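Local coordinates for PilX (Neisseria meningitidis, PDB 2OPE), which is a minor type IV pilin of the meningococcus that probably modulates the virulence properties of its pili, consistent with a part in bacterial aggregation and adhesion, at residues V17-I22 with S47-N52; D97-R102 with H110-S115. All blocks are in the same frame, centred on the assembly; numbering follows the deposited sequence.

Contact 1. Residues V17-I22 with S47-N52; sequences VGINNI and SGYKMN
I19 meets Y49 and M51 where the long N-terminal helix of the type IV pilin fold, here 5-28, is crossed by the chain leaving helix 35-48. That second helix belongs to the region joining the N-terminal helix to the antiparallel sheet. Followed outward, the I19 side chain makes the contact through one branch. Its CB points at the incoming chain but stays 4.7 Å from Y49 CD2. At CB the side chain forks, and CG1 lies anti to the carbonyl carbon (chi1 -61°), which carries it over one face of the tyrosine ring. This is a CH-pi contact: CG1 is 3.7 Å from the Y49 ring centroid, 30° off the ring normal. The methylene sits on the CD2/CE2 side of the centre, with Y49 CG 3.9 Å and Y49 CZ 4.0 Å from I19 CG1. Beyond it CD1 continues the chain and reaches M51, whose CG lies 4.1 Å from I19 CD1. I19 and M51 are buried, while Y49 is partly open and closes the outer side of the contact. M51 also packs on E15 and L12, about one and two turns before I19 in helix 5-28, so the loop follows the helix for some distance; I19 in turn touches V46 of helix 35-48. No hydrogen bond joins the two segments, and the contact is apolar. At its far end the loop gains a polar tie to the same helix, where N52 N donates to E15 OE2, and N52 OD1 N-caps helix 53-56 through a weak bond to K54 N.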
ATOM      1  N   VAL A  17      -2.383  -2.077   6.454  1.00 47.94           N
ATOM      2  CA  VAL A  17      -2.338  -1.333   7.724  1.00 47.49           C
ATOM      3  C   VAL A  17      -1.230  -1.860   8.627  1.00 47.34           C
ATOM      4  O   VAL A  17      -0.471  -1.098   9.166  1.00 47.45           O
ATOM      5  CB  VAL A  17      -3.629  -1.402   8.514  1.00 47.37           C
ATOM      6  CG1 VAL A  17      -3.420  -0.715   9.855  1.00 46.14           C
ATOM      7  CG2 VAL A  17      -4.724  -0.725   7.768  1.00 46.37           C
ATOM      8  N   GLY A  18      -1.157  -3.179   8.771  1.00 48.85           N
ATOM      9  CA  GLY A  18      -0.067  -3.857   9.499  1.00 49.84           C
ATOM     10  C   GLY A  18       1.323  -3.480   9.007  1.00 48.74           C
ATOM     11  O   GLY A  18       2.178  -3.156   9.789  1.00 48.80           O
ATOM     12  N   ILE A  19       1.532  -3.546   7.697  1.00 49.02           N
ATOM     13  CA  ILE A  19       2.772  -3.090   7.054  1.00 48.48           C
ATOM     14  C   ILE A  19       3.069  -1.598   7.295  1.00 47.71           C
ATOM     15  O   ILE A  19       4.192  -1.233   7.647  1.00 49.13           O
ATOM     16  CB  ILE A  19       2.731  -3.446   5.521  1.00 48.10           C
ATOM     17  CG1 ILE A  19       2.619  -4.974   5.345  1.00 48.11           C
ATOM     18  CG2 ILE A  19       3.937  -2.895   4.758  1.00 45.10           C
ATOM     19  CD1 ILE A  19       2.230  -5.406   3.924  1.00 48.38           C
ATOM     20  N   ASN A  20       2.063  -0.750   7.129  1.00 46.08           N
ATOM     21  CA  ASN A  20       2.165   0.683   7.444  1.00 47.18           C
ATOM     22  C   ASN A  20       2.609   0.919   8.918  1.00 47.84           C
ATOM     23  O   ASN A  20       3.485   1.758   9.209  1.00 49.33           O
ATOM     24  CB  ASN A  20       0.798   1.371   7.211  1.00 45.12           C
ATOM     25  CG  ASN A  20       0.917   2.774   6.629  1.00 45.42           C
ATOM     26  OD1 ASN A  20       2.003   3.229   6.282  1.00 46.81           O
ATOM     27  ND2 ASN A  20      -0.220   3.459   6.486  1.00 43.21           N
ATOM     28  N   ASN A  21       2.008   0.194   9.852  1.00 45.40           N
ATOM     29  CA  ASN A  21       2.295   0.455  11.253  1.00 46.44           C
ATOM     30  C   ASN A  21       3.731   0.062  11.629  1.00 45.70           C
ATOM     31  O   ASN A  21       4.386   0.752  12.409  1.00 46.51           O
ATOM     32  CB  ASN A  21       1.267  -0.229  12.163  1.00 45.71           C
ATOM     33  CG  ASN A  21      -0.035   0.487  12.170  1.00 47.56           C
ATOM     34  OD1 ASN A  21      -0.085   1.660  11.830  1.00 49.32           O
ATOM     35  ND2 ASN A  21      -1.106  -0.186  12.592  1.00 48.94           N
ATOM     36  N   ILE A  22       4.216  -1.039  11.074  1.00 43.87           N
ATOM     37  CA  ILE A  22       5.584  -1.423  11.306  1.00 44.44           C
ATOM     38  C   ILE A  22       6.571  -0.475  10.615  1.00 47.16           C
ATOM     39  O   ILE A  22       7.646  -0.234  11.141  1.00 48.30           O
ATOM     40  CB  ILE A  22       5.828  -2.815  10.770  1.00 44.57           C
ATOM     41  CG1 ILE A  22       4.980  -3.848  11.543  1.00 43.71           C
ATOM     42  CG2 ILE A  22       7.345  -3.173  10.808  1.00 43.50           C
ATOM     43  CD1 ILE A  22       5.263  -5.255  11.057  1.00 41.58           C
ATOM     44  N   SER A  47       8.757  -4.640   0.111  1.00 51.49           N
ATOM     45  CA  SER A  47       8.780  -5.558  -1.014  1.00 51.00           C
ATOM     46  C   SER A  47       9.116  -6.958  -0.557  1.00 49.39           C
ATOM     47  O   SER A  47       8.802  -7.918  -1.222  1.00 48.28           O
ATOM     48  CB  SER A  47       9.752  -5.093  -2.115  1.00 51.84           C
ATOM     49  OG  SER A  47      11.100  -5.276  -1.721  1.00 52.73           O
ATOM     50  N   GLY A  48       9.757  -7.086   0.590  1.00 49.58           N
ATOM     51  CA  GLY A  48      10.086  -8.430   1.056  1.00 49.75           C
ATOM     52  C   GLY A  48       9.124  -8.979   2.113  1.00 48.48           C
ATOM     53  O   GLY A  48       9.350 -10.033   2.648  1.00 48.54           O
ATOM     54  N   TYR A  49       8.067  -8.251   2.434  1.00 49.02           N
ATOM     55  CA  TYR A  49       7.217  -8.624   3.555  1.00 48.22           C
ATOM     56  C   TYR A  49       6.326  -9.763   3.077  1.00 49.16           C
ATOM     57  O   TYR A  49       5.870  -9.733   1.938  1.00 49.29           O
ATOM     58  CB  TYR A  49       6.363  -7.432   4.015  1.00 46.64           C
ATOM     59  CG  TYR A  49       5.306  -7.801   5.046  1.00 45.31           C
ATOM     60  CD1 TYR A  49       5.654  -8.051   6.359  1.00 43.76           C
ATOM     61  CD2 TYR A  49       3.961  -7.931   4.687  1.00 45.30           C
ATOM     62  CE1 TYR A  49       4.710  -8.422   7.291  1.00 44.24           C
ATOM     63  CE2 TYR A  49       2.993  -8.304   5.627  1.00 46.06           C
ATOM     64  CZ  TYR A  49       3.394  -8.535   6.928  1.00 45.79           C
ATOM     65  OH  TYR A  49       2.471  -8.885   7.873  1.00 47.77           O
ATOM     66  N   LYS A  50       6.104 -10.756   3.942  1.00 49.11           N
ATOM     67  CA  LYS A  50       5.314 -11.950   3.624  1.00 48.58           C
ATOM     68  C   LYS A  50       3.900 -11.890   4.253  1.00 48.41           C
ATOM     69  O   LYS A  50       3.703 -12.230   5.449  1.00 46.16           O
ATOM     70  CB  LYS A  50       6.040 -13.201   4.130  1.00 50.23           C
ATOM     71  CG  LYS A  50       7.429 -13.441   3.560  1.00 52.46           C
ATOM     72  CD  LYS A  50       7.381 -13.373   2.042  1.00 56.07           C
ATOM     73  CE  LYS A  50       8.766 -13.576   1.391  1.00 57.87           C
ATOM     74  NZ  LYS A  50       9.187 -15.029   1.531  1.00 59.16           N
ATOM     75  N   MET A  51       2.910 -11.494   3.450  1.00 47.33           N
ATOM     76  CA  MET A  51       1.537 -11.417   3.951  1.00 48.97           C
ATOM     77  C   MET A  51       0.965 -12.816   4.180  1.00 47.15           C
ATOM     78  O   MET A  51       1.544 -13.812   3.741  1.00 46.12           O
ATOM     79  CB  MET A  51       0.614 -10.625   3.006  1.00 49.20           C
ATOM     80  CG  MET A  51       0.956  -9.154   2.813  1.00 49.45           C
ATOM     81  SD  MET A  51      -0.230  -8.338   1.655  1.00 52.94           S
ATOM     82  CE  MET A  51       0.255  -9.074   0.102  1.00 49.28           C
ATOM     83  N   ASN A  52      -0.151 -12.889   4.897  1.00 46.25           N
ATOM     84  CA  ASN A  52      -0.918 -14.115   4.939  1.00 45.80           C
ATOM     85  C   ASN A  52      -0.878 -14.750   3.552  1.00 45.26           C
ATOM     86  O   ASN A  52      -1.155 -14.089   2.555  1.00 43.11           O
ATOM     87  CB  ASN A  52      -2.358 -13.815   5.358  1.00 46.55           C
ATOM     88  CG  ASN A  52      -3.234 -15.055   5.359  1.00 47.17           C
ATOM     89  OD1 ASN A  52      -3.207 -15.835   4.418  1.00 49.13           O
ATOM     90  ND2 ASN A  52      -4.003 -15.250   6.430  1.00 46.64           N
TER

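Contact 2. Residues D97-R102 with H110-S115; sequences DGYKCR and HLETLS
The Y99 side chain packs against the backbone and first side-chain carbons of E112, and this is the tight part of the contact. Y99 CE2 lies 3.8 Å from E112 CA, and the ring meets the backbone there obliquely. E112 CG, anti to its own carbonyl carbon (chi1 -67°), slants across the phenol end of the ring and comes 3.9 Å from Y99 OH. The extended chain then brings the carboxylate to 27° from the plane of the ring, and one water closes the gap: it lies 2.7 Å from Y99 OH and donates to E112 OE2 at 2.5 Å. W91 of the neighbouring strand stacks on Y99 and gives its NE1 hydrogen to L111 O, so it holds both sides of the contact. The other end is looser. There R102 CG approaches L114 CD2 at 3.8 Å, two exposed side chains touching through aliphatic carbons, while the arginine chain bends at chi2 and chi3. No direct hydrogen bond joins the segments. Between them helix 104-109 ends in a Schellman motif at H110, and the C101–C120 disulfide ties strand 98-101 to strand 120-122, enclosing the loop between them as the D-region characteristic of type IV pilins.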
ATOM      1  N   ASP A  97      -4.412   7.593   6.181  1.00 48.80           N
ATOM      2  CA  ASP A  97      -5.604   7.605   5.330  1.00 46.46           C
ATOM      3  C   ASP A  97      -5.520   6.467   4.319  1.00 46.60           C
ATOM      4  O   ASP A  97      -4.622   6.446   3.494  1.00 47.73           O
ATOM      5  CB  ASP A  97      -5.755   8.921   4.597  1.00 44.92           C
ATOM      6  CG  ASP A  97      -5.543  10.118   5.491  1.00 44.72           C
ATOM      7  OD1 ASP A  97      -4.741  11.003   5.115  1.00 40.76           O
ATOM      8  OD2 ASP A  97      -6.189  10.175   6.575  1.00 46.81           O
ATOM      9  N   GLY A  98      -6.474   5.540   4.386  1.00 45.44           N
ATOM     10  CA  GLY A  98      -6.539   4.407   3.481  1.00 44.32           C
ATOM     11  C   GLY A  98      -7.783   4.357   2.609  1.00 44.40           C
ATOM     12  O   GLY A  98      -8.804   4.980   2.926  1.00 44.18           O
ATOM     13  N   TYR A  99      -7.693   3.606   1.512  1.00 45.41           N
ATOM     14  CA  TYR A  99      -8.726   3.651   0.466  1.00 47.86           C
ATOM     15  C   TYR A  99      -8.971   2.286  -0.146  1.00 48.02           C
ATOM     16  O   TYR A  99      -8.050   1.513  -0.347  1.00 49.73           O
ATOM     17  CB  TYR A  99      -8.338   4.665  -0.620  1.00 47.63           C
ATOM     18  CG  TYR A  99      -8.194   6.067  -0.086  1.00 48.36           C
ATOM     19  CD1 TYR A  99      -7.015   6.488   0.540  1.00 48.90           C
ATOM     20  CD2 TYR A  99      -9.232   6.986  -0.195  1.00 48.36           C
ATOM     21  CE1 TYR A  99      -6.904   7.766   1.073  1.00 48.18           C
ATOM     22  CE2 TYR A  99      -9.116   8.264   0.327  1.00 47.49           C
ATOM     23  CZ  TYR A  99      -7.958   8.644   0.935  1.00 47.82           C
ATOM     24  OH  TYR A  99      -7.844   9.916   1.417  1.00 48.84           O
ATOM     25  N   LYS A 100     -10.229   1.979  -0.416  1.00 50.72           N
ATOM     26  CA  LYS A 100     -10.594   0.779  -1.178  1.00 50.68           C
ATOM     27  C   LYS A 100     -10.879   1.205  -2.614  1.00 49.86           C
ATOM     28  O   LYS A 100     -11.705   2.091  -2.850  1.00 51.11           O
ATOM     29  CB  LYS A 100     -11.815   0.102  -0.575  1.00 51.92           C
ATOM     30  CG  LYS A 100     -11.579  -0.739   0.780  1.00 52.59           C
ATOM     31  CD  LYS A 100     -12.741  -1.724   0.924  1.00 52.19           C
ATOM     32  CE  LYS A 100     -12.892  -2.417   2.305  1.00 53.65           C
ATOM     33  NZ  LYS A 100     -11.570  -2.417   2.912  1.00 56.34           N
ATOM     34  N   CYS A 101     -10.207   0.583  -3.572  1.00 49.34           N
ATOM     35  CA  CYS A 101     -10.299   1.022  -4.971  1.00 49.28           C
ATOM     36  C   CYS A 101     -10.910  -0.027  -5.828  1.00 48.61           C
ATOM     37  O   CYS A 101     -10.758  -1.227  -5.549  1.00 48.26           O
ATOM     38  CB  CYS A 101      -8.935   1.362  -5.539  1.00 48.92           C
ATOM     39  SG  CYS A 101      -8.096   2.521  -4.554  1.00 49.31           S
ATOM     40  N   ARG A 102     -11.602   0.441  -6.875  1.00 47.85           N
ATOM     41  CA  ARG A 102     -12.378  -0.447  -7.748  1.00 47.18           C
ATOM     42  C   ARG A 102     -11.499  -1.068  -8.815  1.00 45.94           C
ATOM     43  O   ARG A 102     -11.885  -2.073  -9.392  1.00 45.48           O
ATOM     44  CB  ARG A 102     -13.598   0.252  -8.355  1.00 47.77           C
ATOM     45  CG  ARG A 102     -14.714   0.628  -7.332  1.00 49.17           C
ATOM     46  CD  ARG A 102     -15.470  -0.578  -6.723  1.00 51.17           C
ATOM     47  NE  ARG A 102     -16.180  -1.350  -7.753  1.00 54.75           N
ATOM     48  CZ  ARG A 102     -16.874  -2.475  -7.549  1.00 55.57           C
ATOM     49  NH1 ARG A 102     -16.991  -3.020  -6.341  1.00 56.21           N
ATOM     50  NH2 ARG A 102     -17.462  -3.069  -8.575  1.00 56.74           N
ATOM     51  N   HIS A 110      -3.786   6.948  -6.719  1.00 45.44           N
ATOM     52  CA  HIS A 110      -4.085   7.459  -5.377  1.00 46.72           C
ATOM     53  C   HIS A 110      -5.296   8.324  -5.416  1.00 47.06           C
ATOM     54  O   HIS A 110      -5.325   9.407  -4.841  1.00 48.33           O
ATOM     55  CB  HIS A 110      -2.932   8.246  -4.732  1.00 44.90           C
ATOM     56  CG  HIS A 110      -1.631   7.529  -4.770  1.00 44.53           C
ATOM     57  ND1 HIS A 110      -1.527   6.219  -5.171  1.00 46.06           N
ATOM     58  CD2 HIS A 110      -0.381   7.923  -4.458  1.00 45.38           C
ATOM     59  CE1 HIS A 110      -0.268   5.830  -5.103  1.00 45.28           C
ATOM     60  NE2 HIS A 110       0.449   6.850  -4.685  1.00 46.96           N
ATOM     61  N   LEU A 111      -6.301   7.848  -6.125  1.00 47.57           N
ATOM     62  CA  LEU A 111      -7.559   8.563  -6.174  1.00 46.97           C
ATOM     63  C   LEU A 111      -8.249   8.414  -4.807  1.00 47.72           C
ATOM     64  O   LEU A 111      -8.021   7.421  -4.085  1.00 46.82           O
ATOM     65  CB  LEU A 111      -8.418   8.026  -7.323  1.00 45.43           C
ATOM     66  CG  LEU A 111      -7.899   8.362  -8.756  1.00 44.36           C
ATOM     67  CD1 LEU A 111      -8.844   7.830  -9.860  1.00 44.02           C
ATOM     68  CD2 LEU A 111      -7.593   9.846  -9.014  1.00 42.96           C
ATOM     69  N   GLU A 112      -9.090   9.404  -4.487  1.00 48.14           N
ATOM     70  CA  GLU A 112      -9.682   9.603  -3.173  1.00 47.40           C
ATOM     71  C   GLU A 112     -11.199   9.492  -3.255  1.00 47.74           C
ATOM     72  O   GLU A 112     -11.846   9.378  -2.249  1.00 47.91           O
ATOM     73  CB  GLU A 112      -9.282  10.978  -2.623  1.00 46.18           C
ATOM     74  CG  GLU A 112      -7.765  11.108  -2.311  1.00 48.24           C
ATOM     75  CD  GLU A 112      -7.316  12.559  -2.088  1.00 47.90           C
ATOM     76  OE1 GLU A 112      -7.937  13.470  -2.630  1.00 48.72           O
ATOM     77  OE2 GLU A 112      -6.372  12.810  -1.330  1.00 48.89           O
ATOM     78  N   THR A 113     -11.778   9.547  -4.453  1.00 47.86           N
ATOM     79  CA  THR A 113     -13.242   9.435  -4.593  1.00 46.00           C
ATOM     80  C   THR A 113     -13.558   8.506  -5.757  1.00 46.65           C
ATOM     81  O   THR A 113     -12.671   8.160  -6.516  1.00 48.83           O
ATOM     82  CB  THR A 113     -13.907  10.792  -4.924  1.00 45.21           C
ATOM     83  OG1 THR A 113     -13.433  11.234  -6.185  1.00 46.38           O
ATOM     84  CG2 THR A 113     -13.645  11.892  -3.859  1.00 43.92           C
ATOM     85  N   LEU A 114     -14.822   8.137  -5.895  1.00 47.43           N
ATOM     86  CA  LEU A 114     -15.360   7.303  -6.970  1.00 47.11           C
ATOM     87  C   LEU A 114     -16.062   8.120  -8.016  1.00 46.56           C
ATOM     88  O   LEU A 114     -16.618   9.187  -7.722  1.00 46.72           O
ATOM     89  CB  LEU A 114     -16.456   6.383  -6.442  1.00 47.57           C
ATOM     90  CG  LEU A 114     -16.068   5.288  -5.467  1.00 49.63           C
ATOM     91  CD1 LEU A 114     -17.353   4.771  -4.839  1.00 49.47           C
ATOM     92  CD2 LEU A 114     -15.238   4.166  -6.159  1.00 50.16           C
ATOM     93  N   SER A 115     -16.126   7.568  -9.221  1.00 45.18           N
ATOM     94  CA  SER A 115     -16.792   8.242 -10.303  1.00 44.57           C
ATOM     95  C   SER A 115     -17.197   7.172 -11.265  1.00 46.25           C
ATOM     96  O   SER A 115     -16.350   6.435 -11.788  1.00 46.93           O
ATOM     97  CB  SER A 115     -15.822   9.184 -10.970  1.00 43.75           C
ATOM     98  OG  SER A 115     -16.462   9.948 -11.945  1.00 41.70           O
TER
HETATM   99  O   HOH W   1      -5.806  11.616   0.818  1.00 55.41           O

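How the contacts relate
Contacts 1 and 2 follow one another along the chain and lie on opposite sides of its centre, with their own centres 20 Å apart. Their nearest atoms are about 6 Å from each other, so they do not touch. Strand 89-93 connects them: V17 and N20 of contact 1 pack on M92, and N20 ND2 bonds to N93 O, while the adjacent W91 serves contact 2. Helix 5-28 is a second link, since K100 of contact 2 packs on Q9, S10 and Y13. Contact 1 thus lies on the helix side of the pilin, buried and apolar, whereas contact 2 lies at the surface, where the loop bounded by the disulfide packs on Y99 of sheet strand 98-101.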